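Trichothecene 3-O-acetyltransferase TRI101 (Fusarium sporotrichioides, PDB 2ZBA) transfers an acetyl group from acetyl-CoA to the 3-hydroxyl of trichothecenes, a step in the biosynthesis of mycotoxins such as T-2 toxin. Local coordinates at residues K56-S59 against W64-G67; S181-C184 against S188-E191; D218-K223 against M320-S325; S372-A377 against S382-S387. All blocks are in the same frame, centred on the assembly; numbering follows the deposited sequence. Where two conformers were deposited one is given.

Interaction 1 of 4, residues K56-S59 against W64-G67; sequences KRLS and WVAG
Val65 meets the end of the preceding helix through a single methyl, CG2, which sits against both Leu58 and Ser59. Its apolar partner is Leu58 CD2, 4.0 Å from Val65 CG2, and the two branched side chains cross at about a right angle. On the other partner, Ser59 OG comes within 3.8 Å of Val65 CG2. Ala66 adds its methyl to the same oxygen, with CB 3.9 Å from Ser59 OG. Neither approach is polar in character: Ser59 OG is hydrogen-bonded back to Leu55 O one turn earlier, so the buried hydroxyl is satisfied within its own helix and offers the valine and alanine methyls a small, well-fixed surface. Val65 has CG1 anti to the carbonyl carbon (chi1 -53°), which turns CG2 to the helix and lays CG1 over the indole of Trp64, 3.7 Å above the ring plane and offset toward its rim. A short 3-10 turn, ending at Ala66, thus lies back against the last turns of helix 44-61 before the chain enters strand 68-72 of a small antiparallel sheet in the N-terminal region. Gly67 N closes the turn on Trp64 O at 2.8 Å, and the Gly67 backbone also pairs with Val145. Further out, Met197 of helix 191-197 packs on Trp64 and Val65, Ile176 and Leu179 of helix 170-184 cover Trp64 and Leu58, and Arg201 makes a cation-pi contact with the indole.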
loop_
_atom_site.group_PDB
_atom_site.type_symbol
_atom_site.label_atom_id
_atom_site.label_comp_id
_atom_site.label_asym_id
_atom_site.label_seq_id
_atom_site.Cartn_x
_atom_site.Cartn_y
_atom_site.Cartn_z
ATOM N N LYS A 56 -7.691 -6.551 22.717
ATOM C CA LYS A 56 -8.509 -5.930 23.768
ATOM C C LYS A 56 -7.870 -4.658 24.313
ATOM O O LYS A 56 -8.549 -3.641 24.493
ATOM C CB LYS A 56 -8.769 -6.907 24.919
ATOM C CG LYS A 56 -9.682 -8.080 24.553
ATOM N N ARG A 57 -6.565 -4.737 24.573
ATOM C CA ARG A 57 -5.777 -3.640 25.131
ATOM C C ARG A 57 -5.768 -2.412 24.221
ATOM O O ARG A 57 -5.923 -1.281 24.695
ATOM C CB ARG A 57 -4.341 -4.115 25.418
ATOM C CG ARG A 57 -3.616 -3.312 26.509
ATOM C CD ARG A 57 -2.463 -4.091 27.165
ATOM N NE ARG A 57 -2.955 -5.198 27.987
ATOM C CZ ARG A 57 -2.643 -6.483 27.834
ATOM N NH1 ARG A 57 -1.805 -6.894 26.880
ATOM N NH2 ARG A 57 -3.179 -7.373 28.660
ATOM N N LEU A 58 -5.580 -2.653 22.921
ATOM C CA LEU A 58 -5.637 -1.609 21.884
ATOM C C LEU A 58 -7.033 -0.985 21.770
ATOM O O LEU A 58 -7.163 0.242 21.770
ATOM C CB LEU A 58 -5.195 -2.174 20.527
ATOM C CG LEU A 58 -4.955 -1.160 19.400
ATOM C CD1 LEU A 58 -3.586 -0.521 19.566
ATOM C CD2 LEU A 58 -5.092 -1.846 18.042
ATOM N N SER A 59 -8.061 -1.830 21.705
ATOM C CA SER A 59 -9.471 -1.386 21.695
ATOM C C SER A 59 -9.941 -0.623 22.930
ATOM O O SER A 59 -10.896 0.146 22.838
ATOM C CB SER A 59 -10.421 -2.561 21.483
ATOM O OG SER A 59 -10.131 -3.248 20.281
ATOM N N TRP A 64 -12.330 3.025 18.503
ATOM C CA TRP A 64 -12.663 3.106 17.082
ATOM C C TRP A 64 -11.982 2.050 16.172
ATOM O O TRP A 64 -12.518 1.690 15.114
ATOM C CB TRP A 64 -12.424 4.525 16.572
ATOM C CG TRP A 64 -11.015 4.964 16.634
ATOM C CD1 TRP A 64 -10.436 5.732 17.605
ATOM C CD2 TRP A 64 -9.984 4.673 15.679
ATOM N NE1 TRP A 64 -9.110 5.932 17.315
ATOM C CE2 TRP A 64 -8.805 5.299 16.136
ATOM C CE3 TRP A 64 -9.948 3.962 14.465
ATOM C CZ2 TRP A 64 -7.600 5.235 15.427
ATOM C CZ3 TRP A 64 -8.739 3.884 13.769
ATOM C CH2 TRP A 64 -7.586 4.518 14.252
ATOM N N VAL A 65 -10.824 1.533 16.592
ATOM C CA VAL A 65 -10.120 0.512 15.797
ATOM C C VAL A 65 -10.995 -0.705 15.575
ATOM O O VAL A 65 -10.846 -1.400 14.576
ATOM C CB VAL A 65 -8.749 0.109 16.400
ATOM C CG1 VAL A 65 -7.924 1.350 16.626
ATOM C CG2 VAL A 65 -8.909 -0.711 17.713
ATOM N N ALA A 66 -11.938 -0.911 16.500
ATOM C CA ALA A 66 -12.870 -2.034 16.494
ATOM C C ALA A 66 -14.164 -1.721 15.729
ATOM O O ALA A 66 -15.044 -2.592 15.607
ATOM C CB ALA A 66 -13.198 -2.446 17.929
ATOM N N GLY A 67 -14.252 -0.495 15.196
ATOM C CA GLY A 67 -15.436 -0.014 14.505
ATOM C C GLY A 67 -15.621 -0.541 13.101
ATOM O O GLY A 67 -14.914 -1.464 12.652
#

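Interaction 2 of 4, residues S181-C184 against S188-E191; sequences SKAC and SFTE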
loop_
_atom_site.group_PDB
_atom_site.type_symbol
_atom_site.label_atom_id
_atom_site.label_comp_id
_atom_site.label_asym_id
_atom_site.label_seq_id
_atom_site.Cartn_x
_atom_site.Cartn_y
_atom_site.Cartn_z
ATOM N N SER A 181 1.290 -4.278 18.346
ATOM C CA SER A 181 2.448 -5.039 18.796
ATOM C C SER A 181 2.845 -4.634 20.204
ATOM O O SER A 181 3.086 -5.506 21.032
ATOM C CB SER A 181 3.630 -4.916 17.832
ATOM O OG SER A 181 4.575 -5.943 18.097
ATOM N N LYS A 182 2.914 -3.323 20.459
ATOM C CA LYS A 182 3.123 -2.767 21.806
ATOM C C LYS A 182 2.085 -3.268 22.811
ATOM O O LYS A 182 2.445 -3.748 23.881
ATOM C CB LYS A 182 3.110 -1.235 21.782
ATOM C CG LYS A 182 4.383 -0.598 21.224
ATOM C CD LYS A 182 4.323 0.917 21.282
ATOM C CE LYS A 182 4.396 1.417 22.707
ATOM N NZ LYS A 182 4.838 2.843 22.757
ATOM N N ALA A 183 0.803 -3.151 22.452
ATOM C CA ALA A 183 -0.332 -3.650 23.249
ATOM C C ALA A 183 -0.274 -5.147 23.549
ATOM O O ALA A 183 -0.796 -5.590 24.569
ATOM C CB ALA A 183 -1.647 -3.307 22.565
ATOM N N CYS A 184 0.344 -5.909 22.645
ATOM C CA CYS A 184 0.476 -7.372 22.751
ATOM C C CYS A 184 1.569 -7.794 23.753
ATOM O O CYS A 184 1.458 -8.861 24.374
ATOM C CB CYS A 184 0.755 -8.004 21.380
ATOM S SG CYS A 184 -0.693 -8.412 20.341
ATOM N N SER A 188 2.691 0.346 27.548
ATOM C CA SER A 188 1.749 1.463 27.512
ATOM C C SER A 188 2.086 2.403 26.348
ATOM O O SER A 188 3.249 2.508 25.927
ATOM C CB SER A 188 1.759 2.215 28.841
ATOM O OG SER A 188 3.073 2.613 29.166
ATOM N N PHE A 189 1.060 3.063 25.821
ATOM C CA PHE A 189 1.232 3.970 24.689
ATOM C C PHE A 189 1.698 5.310 25.193
ATOM O O PHE A 189 1.274 5.747 26.265
ATOM C CB PHE A 189 -0.079 4.130 23.917
ATOM C CG PHE A 189 -0.705 2.826 23.518
ATOM C CD1 PHE A 189 -0.071 1.980 22.615
ATOM C CD2 PHE A 189 -1.929 2.435 24.056
ATOM C CE1 PHE A 189 -0.657 0.776 22.249
ATOM C CE2 PHE A 189 -2.522 1.225 23.689
ATOM C CZ PHE A 189 -1.884 0.400 22.788
ATOM N N THR A 190 2.567 5.961 24.421
ATOM C CA THR A 190 3.118 7.253 24.814
ATOM C C THR A 190 2.059 8.351 24.669
ATOM O O THR A 190 0.972 8.101 24.126
ATOM C CB THR A 190 4.427 7.592 24.045
ATOM O OG1 THR A 190 4.155 7.867 22.657
ATOM C CG2 THR A 190 5.444 6.440 24.178
ATOM N N GLU A 191 2.356 9.540 25.198
ATOM C CA GLU A 191 1.522 10.728 24.999
ATOM C C GLU A 191 1.421 11.059 23.509
ATOM O O GLU A 191 0.320 11.271 22.989
#
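Lys182 reaches from the last turn of its helix along the returning chain at Ser188-Thr190, touching the ring, then a backbone carbonyl, then a threonine methyl. Its CB lies 4.3 Å from Phe189 CE1, an oblique approach to the ring. CG is anti to the carbonyl carbon (chi1 -76°), and a bend at chi3 (70°) then steers the tip over the backbone. CE passes 3.6 Å from Ser188 O, and NZ, although equally near that carbonyl, makes no hydrogen bond to it. Beyond, NZ stands 3.9 Å from the methyl CG2 of Thr190, the two side chains crossing nearly at right angles. The ammonium group finds its counter-charge in Glu193 OE1, a salt bridge that ties the helix end to the start of the next helix. The same carboxylate oxygen accepts a hydrogen bond from Thr190 N, while the Thr190 side chain, at the N-cap position, caps a backbone N of helix 191-197; the pair is consistent with a capping box. Next to the lysine, Ala183 CB meets Phe189 CZ at 3.7 Å, the closest apolar contact here. The Phe189 ring also packs on Leu58, Thr61 and Phe62, and Ala183 O accepts a hydrogen bond from Arg57 NH1. The tight connection between helices 170-184 and 191-197 is therefore seated against the C-terminal end of helix 44-61, near the protein surface.

Interaction 3 of 4, residues D218-K223 against M320-S325; sequences DHQIAK and MTYHDS. With CA (calcium ion), chain H; CA (calcium ion), chain G; ZBA (12,13-Epoxytrichothec-9-ene-3,4,8,15-tetrol-4,15-diacetate-8-isovalerate), chain F.
Tyr322 OH is held by two groups: Gln220 NE2 donates to it at 2.9 Å with an N-H...O angle of 160°, and the backbone O of Leu373 is its second hydrogen-bond partner. The phenol oxygen lies in the amide plane of Gln220, while amide and ring planes are almost perpendicular. NE2 is also hydrogen-bonded to Asn319 OD1, and the two bonds together probably fix the rotation of the amide. His219 lies alongside the tyrosine, its ring slid so far that overlap is slight and each CB lies over the face of the other's ring in a reciprocal pair of CH-pi contacts. Tyr322 CB stands 3.4 Å from the centroid of the imidazole, and His219 CB 3.6 Å from that of the phenol. At the imidazole edge, in plane, Asp324 OD2 approaches His219 CE1 to 2.9 Å. These residues dock a calcium-binding loop on strand 318-326, an outermost strand of the seven-stranded sheet. Asp218 OD1 bridges two calcium ions, 2.5 Å from each; Asp218 O and Ile221 O also ligate the one shared with Asp376, and Asp218 OD2 and three waters the other. At the opposite end of the strand segment, the methyl CE of Met320 (selenomethionine) comes within 3.2 Å of O11, the epoxide oxygen of the bound T-2 toxin.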
loop_
_atom_site.group_PDB
_atom_site.type_symbol
_atom_site.label_atom_id
_atom_site.label_comp_id
_atom_site.label_asym_id
_atom_site.label_seq_id
_atom_site.Cartn_x
_atom_site.Cartn_y
_atom_site.Cartn_z
ATOM N N ASP A 218 -6.647 17.659 -12.778
ATOM C CA ASP A 218 -6.870 16.890 -14.007
ATOM C C ASP A 218 -6.560 15.383 -13.823
ATOM O O ASP A 218 -7.420 14.537 -14.094
ATOM C CB ASP A 218 -6.070 17.486 -15.156
ATOM C CG ASP A 218 -6.083 16.619 -16.415
ATOM O OD1 ASP A 218 -7.002 15.797 -16.654
ATOM O OD2 ASP A 218 -5.160 16.796 -17.213
ATOM N N HIS A 219 -5.378 15.062 -13.319
ATOM C CA HIS A 219 -4.983 13.646 -13.127
ATOM C C HIS A 219 -5.878 12.847 -12.180
ATOM O O HIS A 219 -5.805 11.597 -12.138
ATOM C CB HIS A 219 -3.566 13.542 -12.579
ATOM C CG HIS A 219 -2.499 13.995 -13.516
ATOM N ND1 HIS A 219 -2.166 13.306 -14.663
ATOM C CD2 HIS A 219 -1.626 15.024 -13.428
ATOM C CE1 HIS A 219 -1.163 13.920 -15.266
ATOM N NE2 HIS A 219 -0.818 14.964 -14.534
ATOM N N GLN A 220 -6.684 13.552 -11.397
ATOM C CA GLN A 220 -7.588 12.880 -10.450
ATOM C C GLN A 220 -9.067 13.015 -10.798
ATOM O O GLN A 220 -9.912 12.655 -9.997
ATOM C CB GLN A 220 -7.278 13.294 -9.004
ATOM C CG GLN A 220 -5.766 13.185 -8.730
ATOM C CD GLN A 220 -5.327 13.768 -7.411
ATOM O OE1 GLN A 220 -5.815 14.799 -6.991
ATOM N NE2 GLN A 220 -4.336 13.133 -6.783
ATOM N N ILE A 221 -9.366 13.486 -12.010
ATOM C CA ILE A 221 -10.757 13.582 -12.496
ATOM C C ILE A 221 -10.871 13.008 -13.907
ATOM O O ILE A 221 -10.037 13.325 -14.759
ATOM C CB ILE A 221 -11.307 15.045 -12.483
ATOM C CG1 ILE A 221 -11.224 15.641 -11.070
ATOM C CG2 ILE A 221 -12.796 15.075 -12.975
ATOM C CD1 ILE A 221 -11.168 17.175 -11.032
ATOM N N ALA A 222 -11.885 12.161 -14.130
ATOM C CA ALA A 222 -12.199 11.537 -15.441
ATOM C C ALA A 222 -13.673 11.077 -15.307
ATOM O O ALA A 222 -14.099 10.925 -14.184
ATOM C CB ALA A 222 -11.236 10.395 -15.733
ATOM N N LYS A 223 -14.487 10.789 -16.332
ATOM C CA LYS A 223 -14.281 9.958 -17.549
ATOM C C LYS A 223 -15.206 8.756 -17.360
ATOM O O LYS A 223 -15.915 8.666 -16.342
ATOM C CB LYS A 223 -12.858 9.440 -17.753
HETATM N N MSE A 320 -0.731 11.204 -4.858
HETATM C CA MSE A 320 0.161 10.623 -5.823
HETATM C C MSE A 320 0.849 11.765 -6.554
HETATM O O MSE A 320 0.359 12.898 -6.578
HETATM C CB MSE A 320 -0.598 9.715 -6.801
HETATM C CG MSE A 320 -1.291 8.476 -6.150
HETATM SE SE MSE A 320 -1.816 7.154 -7.475
HETATM C CE MSE A 320 -0.404 5.817 -7.183
ATOM N N THR A 321 1.997 11.479 -7.139
ATOM C CA THR A 321 2.576 12.383 -8.109
ATOM C C THR A 321 2.403 11.728 -9.491
ATOM O O THR A 321 2.417 10.486 -9.626
ATOM C CB THR A 321 4.056 12.753 -7.780
ATOM O OG1 THR A 321 4.889 11.585 -7.844
ATOM C CG2 THR A 321 4.163 13.392 -6.379
ATOM N N TYR A 322 2.236 12.563 -10.506
ATOM C CA TYR A 322 1.957 12.102 -11.859
ATOM C C TYR A 322 3.009 12.580 -12.834
ATOM O O TYR A 322 3.502 13.702 -12.746
ATOM C CB TYR A 322 0.570 12.564 -12.278
ATOM C CG TYR A 322 -0.491 12.136 -11.295
ATOM C CD1 TYR A 322 -0.995 10.833 -11.307
ATOM C CD2 TYR A 322 -0.966 13.020 -10.318
ATOM C CE1 TYR A 322 -1.971 10.425 -10.363
ATOM C CE2 TYR A 322 -1.936 12.619 -9.385
ATOM C CZ TYR A 322 -2.438 11.328 -9.423
ATOM O OH TYR A 322 -3.395 10.947 -8.506
ATOM N N HIS A 323 3.368 11.706 -13.763
ATOM C CA HIS A 323 4.494 11.946 -14.637
ATOM C C HIS A 323 4.113 11.461 -16.022
ATOM O O HIS A 323 3.929 10.270 -16.230
ATOM C CB HIS A 323 5.749 11.233 -14.094
ATOM C CG HIS A 323 6.050 11.561 -12.663
ATOM N ND1 HIS A 323 5.538 10.835 -11.610
ATOM C CD2 HIS A 323 6.749 12.583 -12.109
ATOM C CE1 HIS A 323 5.920 11.387 -10.472
ATOM N NE2 HIS A 323 6.653 12.448 -10.748
ATOM N N ASP A 324 3.958 12.395 -16.958
ATOM C CA ASP A 324 3.604 12.047 -18.324
ATOM C C ASP A 324 4.794 12.204 -19.242
ATOM O O ASP A 324 5.555 13.169 -19.128
ATOM C CB ASP A 324 2.462 12.924 -18.828
ATOM C CG ASP A 324 1.213 12.759 -18.024
ATOM O OD1 ASP A 324 0.643 11.650 -18.019
ATOM O OD2 ASP A 324 0.784 13.747 -17.414
ATOM N N SER A 325 4.948 11.246 -20.147
ATOM C CA SER A 325 6.033 11.236 -21.108
ATOM C C SER A 325 5.569 10.346 -22.264
ATOM O O SER A 325 4.361 10.221 -22.506
ATOM C CB SER A 325 7.295 10.691 -20.430
ATOM O OG SER A 325 8.435 10.754 -21.267
HETATM CA CA CA H . -8.486 13.883 -16.152
HETATM CA CA CA G . -5.939 14.894 -18.740
HETATM O O18 ZBA F . -5.882 0.469 -9.223
HETATM C C44 ZBA F . -6.833 0.518 -8.482
HETATM C C45 ZBA F . -8.201 0.986 -8.823
HETATM C C46 ZBA F . -9.311 0.220 -8.219
HETATM C C48 ZBA F . -9.560 -1.176 -8.493
HETATM C C47 ZBA F . -10.309 0.798 -7.281
HETATM O O17 ZBA F . -6.698 0.122 -7.216
HETATM C C31 ZBA F . -5.383 -0.103 -6.621
HETATM C C30 ZBA F . -4.627 1.207 -6.464
HETATM C C32 ZBA F . -5.632 -0.885 -5.371
HETATM C C39 ZBA F . -6.317 -2.200 -5.581
HETATM C C33 ZBA F . -5.242 -0.433 -4.198
HETATM C C34 ZBA F . -4.484 0.834 -4.007
HETATM O O10 ZBA F . -3.044 0.503 -4.015
HETATM C C29 ZBA F . -4.732 1.952 -5.086
HETATM C C38 ZBA F . -6.156 2.518 -4.897
HETATM O O12 ZBA F . -6.632 3.083 -6.143
HETATM C C40 ZBA F . -7.622 3.969 -6.061
HETATM C C41 ZBA F . -8.074 4.407 -7.415
HETATM O O13 ZBA F . -8.085 4.362 -5.084
HETATM C C28 ZBA F . -3.632 3.122 -4.932
HETATM C C37 ZBA F . -3.927 4.297 -5.905
HETATM C C35 ZBA F . -2.249 2.477 -5.135
HETATM C C25 ZBA F . -2.110 1.600 -3.957
HETATM C C36 ZBA F . -1.486 2.369 -6.352
HETATM O O11 ZBA F . -1.102 3.308 -5.335
HETATM C C27 ZBA F . -3.460 3.565 -3.409
HETATM C C26 ZBA F . -2.341 2.666 -2.907
HETATM O O16 ZBA F . -2.576 2.084 -1.650
HETATM O O14 ZBA F . -3.094 4.958 -3.161
HETATM O O HOH W 1 -4.139 15.485 -19.938
HETATM O O HOH W 2 -5.605 12.665 -19.841
HETATM O O HOH W 3 -4.328 14.052 -17.450
HETATM O O HOH W 4 -9.949 15.844 -16.539
#

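Interaction 4 of 4, residues S372-A377 against S382-S387; sequences SLTADA and SIMLSS. With CA (calcium ion), chain H; COA (coenzyme A), chain E.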
loop_
_atom_site.group_PDB
_atom_site.type_symbol
_atom_site.label_atom_id
_atom_site.label_comp_id
_atom_site.label_asym_id
_atom_site.label_seq_id
_atom_site.Cartn_x
_atom_site.Cartn_y
_atom_site.Cartn_z
ATOM N N SER A 372 -10.732 9.936 -8.618
ATOM C CA SER A 372 -9.894 8.770 -8.349
ATOM C C SER A 372 -8.417 9.144 -8.408
ATOM O O SER A 372 -7.999 9.894 -9.276
ATOM C CB SER A 372 -10.193 7.662 -9.361
ATOM O OG SER A 372 -9.213 6.650 -9.325
ATOM N N LEU A 373 -7.624 8.583 -7.502
ATOM C CA LEU A 373 -6.163 8.764 -7.543
ATOM C C LEU A 373 -5.499 8.288 -8.837
ATOM O O LEU A 373 -4.412 8.736 -9.172
ATOM C CB LEU A 373 -5.478 8.132 -6.322
ATOM C CG LEU A 373 -5.646 8.864 -4.985
ATOM C CD1 LEU A 373 -4.793 8.201 -3.881
ATOM C CD2 LEU A 373 -5.306 10.319 -5.100
ATOM N N THR A 374 -6.162 7.402 -9.575
ATOM C CA THR A 374 -5.615 6.892 -10.838
ATOM C C THR A 374 -6.587 7.199 -11.997
ATOM O O THR A 374 -6.680 6.444 -12.950
ATOM C CB THR A 374 -5.291 5.351 -10.743
ATOM O OG1 THR A 374 -6.491 4.623 -10.477
ATOM C CG2 THR A 374 -4.308 5.051 -9.608
ATOM N N ALA A 375 -7.300 8.329 -11.904
ATOM C CA ALA A 375 -8.352 8.690 -12.870
ATOM C C ALA A 375 -7.926 8.635 -14.343
ATOM O O ALA A 375 -8.688 8.135 -15.184
ATOM C CB ALA A 375 -8.959 10.056 -12.523
ATOM N N ASP A 376 -6.705 9.095 -14.641
ATOM C CA ASP A 376 -6.195 9.157 -16.011
ATOM C C ASP A 376 -5.201 8.045 -16.387
ATOM O O ASP A 376 -4.595 8.093 -17.455
ATOM C CB ASP A 376 -5.541 10.517 -16.278
ATOM C CG ASP A 376 -6.528 11.664 -16.228
ATOM O OD1 ASP A 376 -7.752 11.433 -16.046
ATOM O OD2 ASP A 376 -6.064 12.816 -16.354
ATOM N N ALA A 377 -5.028 7.058 -15.518
ATOM C CA ALA A 377 -4.120 5.927 -15.801
ATOM C C ALA A 377 -4.695 5.005 -16.887
ATOM O O ALA A 377 -5.896 4.726 -16.900
ATOM C CB ALA A 377 -3.853 5.140 -14.524
ATOM N N SER A 382 0.413 2.795 -18.586
ATOM C CA SER A 382 0.742 3.500 -17.350
ATOM C C SER A 382 1.511 2.614 -16.368
ATOM O O SER A 382 1.806 1.451 -16.658
ATOM C CB SER A 382 -0.517 4.091 -16.704
ATOM O OG SER A 382 -1.314 3.073 -16.121
ATOM N N ILE A 383 1.876 3.199 -15.229
ATOM C CA ILE A 383 2.332 2.471 -14.058
ATOM C C ILE A 383 1.672 3.147 -12.864
ATOM O O ILE A 383 1.603 4.380 -12.794
ATOM C CB ILE A 383 3.868 2.461 -13.888
ATOM C CG1 ILE A 383 4.526 1.617 -14.984
ATOM C CG2 ILE A 383 4.236 1.911 -12.516
ATOM C CD1 ILE A 383 6.015 1.698 -15.034
HETATM N N MSE A 384 1.167 2.334 -11.940
HETATM C CA MSE A 384 0.579 2.832 -10.709
HETATM C C MSE A 384 1.278 2.157 -9.527
HETATM O O MSE A 384 0.983 1.023 -9.169
HETATM C CB MSE A 384 -0.928 2.570 -10.724
HETATM C CG MSE A 384 -1.565 2.891 -12.086
HETATM SE SE MSE A 384 -2.996 1.663 -12.596
HETATM C CE MSE A 384 -4.215 2.221 -11.517
ATOM N N LEU A 385 2.231 2.867 -8.938
ATOM C CA LEU A 385 3.111 2.288 -7.931
ATOM C C LEU A 385 2.896 2.858 -6.547
ATOM O O LEU A 385 2.830 4.076 -6.380
ATOM C CB LEU A 385 4.567 2.499 -8.330
ATOM C CG LEU A 385 5.619 2.197 -7.249
ATOM C CD1 LEU A 385 5.815 0.702 -7.058
ATOM C CD2 LEU A 385 6.947 2.910 -7.562
ATOM N N SER A 386 2.788 1.965 -5.564
ATOM C CA SER A 386 2.823 2.340 -4.163
ATOM C C SER A 386 3.984 1.682 -3.399
ATOM O O SER A 386 3.983 0.477 -3.146
ATOM C CB SER A 386 1.516 1.987 -3.468
ATOM O OG SER A 386 1.587 2.362 -2.103
ATOM N N SER A 387 4.952 2.502 -3.009
ATOM C CA SER A 387 6.086 2.058 -2.197
ATOM C C SER A 387 5.717 1.952 -0.725
ATOM O O SER A 387 5.436 2.962 -0.089
ATOM C CB SER A 387 7.256 3.029 -2.349
ATOM O OG SER A 387 8.253 2.749 -1.396
HETATM CA CA CA H . -8.486 13.883 -16.152
HETATM N N1A COA E . 20.871 14.969 0.002
HETATM C C2A COA E . 21.170 13.661 -0.344
HETATM N N3A COA E . 20.276 12.648 -0.023
HETATM C C4A COA E . 19.108 12.928 0.624
HETATM C C5A COA E . 18.803 14.241 0.981
HETATM C C6A COA E . 19.698 15.272 0.665
HETATM N N6A COA E . 19.475 16.519 1.090
HETATM N N7A COA E . 17.603 14.228 1.607
HETATM C C8A COA E . 17.154 12.950 1.655
HETATM N N9A COA E . 18.071 12.134 1.045
HETATM C C1B COA E . 17.926 10.685 0.775
HETATM C C2B COA E . 18.053 9.855 2.048
HETATM O O2B COA E . 19.404 9.550 2.324
HETATM C C3B COA E . 17.194 8.649 1.713
HETATM O O3B COA E . 17.879 7.931 0.722
HETATM P P3B COA E . 18.123 6.338 0.701
HETATM O O7A COA E . 16.809 5.669 1.053
HETATM O O8A COA E . 19.135 5.940 1.741
HETATM O O9A COA E . 18.541 6.048 -0.705
HETATM C C4B COA E . 16.052 9.289 0.951
HETATM O O4B COA E . 16.640 10.370 0.246
HETATM C C5B COA E . 14.894 9.812 1.786
HETATM O O5B COA E . 14.068 10.541 0.885
HETATM P P1A COA E . 12.461 10.505 1.005
HETATM O O1A COA E . 12.015 10.984 2.350
HETATM O O2A COA E . 11.783 11.207 -0.147
HETATM O O3A COA E . 12.033 8.933 1.008
HETATM P P2A COA E . 12.054 7.913 -0.243
HETATM O O4A COA E . 12.690 6.632 0.251
HETATM O O5A COA E . 12.669 8.453 -1.511
HETATM O O6A COA E . 10.512 7.633 -0.583
HETATM C CBP COA E . 8.318 8.230 -1.375
HETATM C CCP COA E . 9.822 8.464 -1.505
HETATM C CDP COA E . 8.009 6.939 -2.132
HETATM C CEP COA E . 7.580 9.428 -1.995
HETATM C CAP COA E . 7.981 8.072 0.110
HETATM O OAP COA E . 8.304 9.260 0.819
HETATM C C9P COA E . 6.546 7.705 0.410
HETATM O O9P COA E . 5.583 8.715 0.482
HETATM N N8P COA E . 6.238 6.430 0.655
HETATM C C7P COA E . 4.864 6.028 0.939
HETATM C C6P COA E . 4.035 5.810 -0.329
HETATM C C5P COA E . 2.631 5.367 0.047
HETATM O O5P COA E . 1.803 6.177 0.532
HETATM N N4P COA E . 2.320 4.094 -0.164
HETATM C C3P COA E . 1.361 3.437 0.720
HETATM C C2P COA E . 0.121 2.940 -0.018
HETATM S S1P COA E . -1.403 2.928 0.976
HETATM O O HOH W 4 -9.949 15.844 -16.539
#
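Met384, a selenomethionine, drives its terminal methyl into Thr374, and this is the tight part of the contact. CE lies 3.4 Å from Thr374 CB, closer than ordinary van der Waals spacing between carbons, and it is just as near to CG2. The chain bends at chi2 (143°) and again at chi3 (74°), which swings CE across the threonine at about a right angle rather than letting it run out straight. Packing relaxes toward the outer end. There Ala377 CB rests 4.0 Å from Met384 CG, and Ser382 OG, hydrogen-bonded to Asn378 O, lies near the same methyl; as Ser382 was modelled in two conformers, that approach is less certain. No hydrogen bond crosses between the segments; residues 372-377 are shaped by two turns of their own and held from outside by Gln220 and Tyr322. Ser372 OG accepts from Thr374 N at 3.2 Å in an ST turn, and Ala377 N returns to Thr374 O at 3.1 Å, closing a type I beta turn. Within that turn Asp376 takes no part in the strand contact; both its carboxylate oxygens chelate a calcium ion at 2.6 Å, alongside Asp218, Ile221 O and a water. On strand 383-387, Ser386 OG takes a weak hydrogen bond (2.7 Å) from the pantetheine nitrogen N4P of coenzyme A. Ser372, Leu373, Thr374 and Met384 all touch the bound T-2 toxin. The tight side of the contact is thus a wall of the acceptor pocket, set next to the CoA channel as expected of a BAHD-superfamily acyltransferase.

Interactions 1 and 2 adjoin one another in the N-terminal region, about 13 Å between centres, and both rest on the end of helix 44-61; interaction 1 is fully buried and almost wholly apolar, whereas interaction 2 lies at the surface and adds a salt bridge at a helix start. Across the chain's centre, interactions 3 and 4 have centres about 8 Å apart and reach the same seven-stranded sheet. They share one calcium ion and a water, and are joined by the Tyr322-Leu373 bond. Both are partly buried; interaction 4 forms part of the T-2 pocket wall, whereas interaction 3, combining ring packing with a hydrogen bond, reaches the toxin through Met320 alone. Interaction 4 relies on methyl contacts.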